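Local coordinates for putative glutaryl-CoA dehydrogenase (Thermus thermophilus, PDB 2EBA), which belongs to the acyl-CoA dehydrogenase family of flavoproteins and binds flavin-adenine dinucleotide, at residues Trp163-Asn168 / Arg208-Ser213. Residues are numbered along the deposited sequence; the frame is centred on the assembly and turned at random.
Sequences WITNGN and RASVTS. With FAD (flavin-adenine dinucleotide), chain I.
At the edge of the Trp163 indole, near its plane, lies the methyl CG2 of Thr212, 4.1 Å from CE3; chi1 of -49° puts the indole's CG beside the backbone N, and the same methyl packs on Trp163 CA at 3.5 Å. Trp163 CB sits over one face of the isoalloxazine of FAD, 3.4 Å from C9A, and the methyl CD1 of Ile164 lies over the pyrimidine end of that face, 3.8 Å from N3. The contact is an antiparallel strand pair with a G1 beta bulge, Trp163 and Ile164 both facing Ser213, in the middle domain of an acyl-CoA dehydrogenase fold. Ile164 N gives Ser213 O a nearly straight bond (167°), and Ser213 N returns one to Ile164 O. That oxygen also accepts from Gly167 N, which closes a type II turn; the two donors arrive from opposite faces of its carbonyl plane. At the turn's second corner, Asn166 N bonds Val211 O.

Thr165 N, not used in the pairing with 208-213, bonds FAD O4 at 2.9 Å from above the ring plane (165°). A water hydrogen-bonds Thr165 OG1, Ser210 OG and Thr212 OG1, the last also bonded to Lys204 NZ. One residue past the turn, Asn168 OD1 accepts from Ser213 OG at 2.6 Å, in the carbonyl plane and on a lone pair.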
loop_
_atom_site.group_PDB
_atom_site.type_symbol
_atom_site.label_atom_id
_atom_site.label_comp_id
_atom_site.label_asym_id
_atom_site.label_seq_id
_atom_site.Cartn_x
_atom_site.Cartn_y
_atom_site.Cartn_z
ATOM N N TRP A 163 15.935 -5.871 26.845
ATOM C CA TRP A 163 15.093 -6.784 26.095
ATOM C C TRP A 163 15.768 -8.123 25.821
ATOM O O TRP A 163 15.729 -8.586 24.711
ATOM C CB TRP A 163 14.690 -6.164 24.744
ATOM C CG TRP A 163 14.150 -4.747 24.789
ATOM C CD1 TRP A 163 14.737 -3.631 24.270
ATOM C CD2 TRP A 163 12.940 -4.305 25.416
ATOM N NE1 TRP A 163 13.973 -2.520 24.539
ATOM C CE2 TRP A 163 12.865 -2.906 25.243
ATOM C CE3 TRP A 163 11.915 -4.954 26.109
ATOM C CZ2 TRP A 163 11.807 -2.148 25.741
ATOM C CZ3 TRP A 163 10.859 -4.197 26.606
ATOM C CH2 TRP A 163 10.817 -2.809 26.418
ATOM N N ILE A 164 16.372 -8.758 26.816
ATOM C CA ILE A 164 17.032 -10.032 26.557
ATOM C C ILE A 164 16.126 -11.211 26.869
ATOM O O ILE A 164 15.702 -11.386 28.014
ATOM C CB ILE A 164 18.318 -10.148 27.385
ATOM C CG1 ILE A 164 19.164 -8.889 27.171
ATOM C CG2 ILE A 164 19.093 -11.408 26.993
ATOM C CD1 ILE A 164 19.425 -8.548 25.721
ATOM N N THR A 165 15.826 -12.010 25.846
ATOM C CA THR A 165 14.974 -13.184 26.004
ATOM C C THR A 165 15.664 -14.194 26.899
ATOM O O THR A 165 16.884 -14.341 26.850
ATOM C CB THR A 165 14.679 -13.841 24.644
ATOM O OG1 THR A 165 13.950 -12.921 23.831
ATOM C CG2 THR A 165 13.859 -15.107 24.812
ATOM N N ASN A 166 14.873 -14.883 27.716
ATOM C CA ASN A 166 15.389 -15.874 28.653
ATOM C C ASN A 166 16.284 -15.238 29.708
ATOM O O ASN A 166 17.022 -15.938 30.400
ATOM C CB ASN A 166 16.186 -16.962 27.916
ATOM C CG ASN A 166 15.300 -17.888 27.112
ATOM O OD1 ASN A 166 14.083 -17.917 27.307
ATOM N ND2 ASN A 166 15.907 -18.667 26.217
ATOM N N GLY A 167 16.224 -13.914 29.816
ATOM C CA GLY A 167 17.032 -13.196 30.785
ATOM C C GLY A 167 16.979 -13.757 32.198
ATOM O O GLY A 167 18.023 -13.903 32.839
ATOM N N ASN A 168 15.778 -14.076 32.687
ATOM C CA ASN A 168 15.608 -14.632 34.036
ATOM C C ASN A 168 15.548 -16.165 34.131
ATOM O O ASN A 168 15.383 -16.714 35.221
ATOM C CB ASN A 168 14.359 -14.052 34.710
ATOM C CG ASN A 168 14.584 -12.663 35.238
ATOM O OD1 ASN A 168 14.779 -11.721 34.476
ATOM N ND2 ASN A 168 14.567 -12.527 36.554
ATOM N N ARG A 208 4.042 -12.166 25.244
ATOM C CA ARG A 208 3.808 -12.377 26.668
ATOM C C ARG A 208 4.145 -13.778 27.171
ATOM O O ARG A 208 4.439 -13.955 28.356
ATOM C CB ARG A 208 2.368 -12.019 27.009
ATOM C CG ARG A 208 2.116 -10.522 26.961
ATOM C CD ARG A 208 0.652 -10.194 27.144
ATOM N NE ARG A 208 0.133 -10.591 28.447
ATOM C CZ ARG A 208 0.462 -10.015 29.604
ATOM N NH1 ARG A 208 1.317 -9.004 29.643
ATOM N NH2 ARG A 208 -0.065 -10.458 30.729
ATOM N N ALA A 209 4.093 -14.765 26.274
ATOM C CA ALA A 209 4.441 -16.141 26.619
ATOM C C ALA A 209 5.943 -16.264 26.361
ATOM O O ALA A 209 6.380 -16.965 25.447
ATOM C CB ALA A 209 3.673 -17.115 25.743
ATOM N N SER A 210 6.723 -15.555 27.165
ATOM C CA SER A 210 8.172 -15.535 27.033
ATOM C C SER A 210 8.732 -14.612 28.095
ATOM O O SER A 210 8.056 -13.670 28.510
ATOM C CB SER A 210 8.566 -15.006 25.648
ATOM O OG SER A 210 9.910 -14.549 25.619
ATOM N N VAL A 211 9.955 -14.871 28.550
ATOM C CA VAL A 211 10.535 -13.985 29.546
ATOM C C VAL A 211 11.557 -13.054 28.897
ATOM O O VAL A 211 12.425 -13.480 28.133
ATOM C CB VAL A 211 11.131 -14.783 30.786
ATOM C CG1 VAL A 211 10.655 -16.238 30.748
ATOM C CG2 VAL A 211 12.658 -14.666 30.856
ATOM N N THR A 212 11.392 -11.764 29.175
ATOM C CA THR A 212 12.246 -10.708 28.651
ATOM C C THR A 212 12.810 -9.982 29.851
ATOM O O THR A 212 12.070 -9.576 30.744
ATOM C CB THR A 212 11.449 -9.703 27.836
ATOM O OG1 THR A 212 10.489 -10.397 27.029
ATOM C CG2 THR A 212 12.384 -8.890 26.953
ATOM N N SER A 213 14.120 -9.793 29.869
ATOM C CA SER A 213 14.741 -9.161 31.013
ATOM C C SER A 213 15.693 -8.051 30.649
ATOM O O SER A 213 15.979 -7.792 29.482
ATOM C CB SER A 213 15.493 -10.218 31.820
ATOM O OG SER A 213 14.724 -11.400 31.937
HETATM P PA FAD I . 15.950 1.420 17.751
HETATM O O1A FAD I . 16.117 2.785 18.381
HETATM O O2A FAD I . 17.151 0.626 17.303
HETATM O O5B FAD I . 14.894 1.585 16.532
HETATM C C5B FAD I . 13.772 2.297 16.565
HETATM C C4B FAD I . 13.126 2.689 15.261
HETATM O O4B FAD I . 14.222 3.300 14.285
HETATM C C3B FAD I . 13.045 1.341 14.360
HETATM O O3B FAD I . 12.016 1.616 13.416
HETATM C C2B FAD I . 14.249 1.231 13.396
HETATM O O2B FAD I . 13.902 0.744 12.155
HETATM C C1B FAD I . 14.509 2.696 13.156
HETATM N N9A FAD I . 15.998 2.805 12.842
HETATM C C8A FAD I . 16.991 2.480 13.655
HETATM N N7A FAD I . 18.159 2.765 12.987
HETATM C C5A FAD I . 17.858 3.279 11.763
HETATM C C6A FAD I . 18.629 3.753 10.649
HETATM N N6A FAD I . 19.973 3.739 10.669
HETATM N N1A FAD I . 17.978 4.224 9.535
HETATM C C2A FAD I . 16.612 4.250 9.473
HETATM N N3A FAD I . 15.852 3.801 10.525
HETATM C C4A FAD I . 16.455 3.325 11.676
HETATM N N1 FAD I . 18.048 -8.254 21.664
HETATM C C2 FAD I . 19.045 -9.156 21.954
HETATM O O2 FAD I . 20.234 -8.862 21.742
HETATM N N3 FAD I . 18.733 -10.379 22.483
HETATM C C4 FAD I . 17.426 -10.724 22.734
HETATM O O4 FAD I . 17.164 -11.838 23.229
HETATM C C4X FAD I . 16.388 -9.812 22.447
HETATM N N5 FAD I . 15.070 -10.123 22.710
HETATM C C5X FAD I . 14.059 -9.223 22.467
HETATM C C6 FAD I . 12.718 -9.563 22.785
HETATM C C7 FAD I . 11.672 -8.631 22.567
HETATM C C7M FAD I . 10.270 -9.057 22.946
HETATM C C8 FAD I . 11.966 -7.345 22.012
HETATM C C8M FAD I . 10.913 -6.289 21.750
HETATM C C9 FAD I . 13.296 -7.018 21.696
HETATM C C9A FAD I . 14.377 -7.937 21.915
HETATM N N10 FAD I . 15.725 -7.628 21.634
HETATM C C10 FAD I . 16.720 -8.541 21.897
HETATM C "C1'" FAD I . 16.126 -6.324 21.086
HETATM C "C2'" FAD I . 15.691 -6.077 19.671
HETATM O "O2'" FAD I . 16.614 -6.688 18.785
HETATM C "C3'" FAD I . 15.588 -4.590 19.500
HETATM O "O3'" FAD I . 14.301 -4.187 19.961
HETATM C "C4'" FAD I . 15.754 -4.113 18.062
HETATM O "O4'" FAD I . 17.140 -4.050 17.711
HETATM C "C5'" FAD I . 15.157 -2.730 17.888
HETATM O "O5'" FAD I . 16.004 -1.764 18.474
HETATM P P FAD I . 15.546 -0.718 19.624
HETATM O O1P FAD I . 14.351 -1.218 20.375
HETATM O O2P FAD I . 16.774 -0.394 20.440
HETATM O O3P FAD I . 15.050 0.541 18.766
HETATM O O HOH W 1 11.466 -12.217 25.155
HETATM O O HOH W 2 11.130 -17.414 27.285
#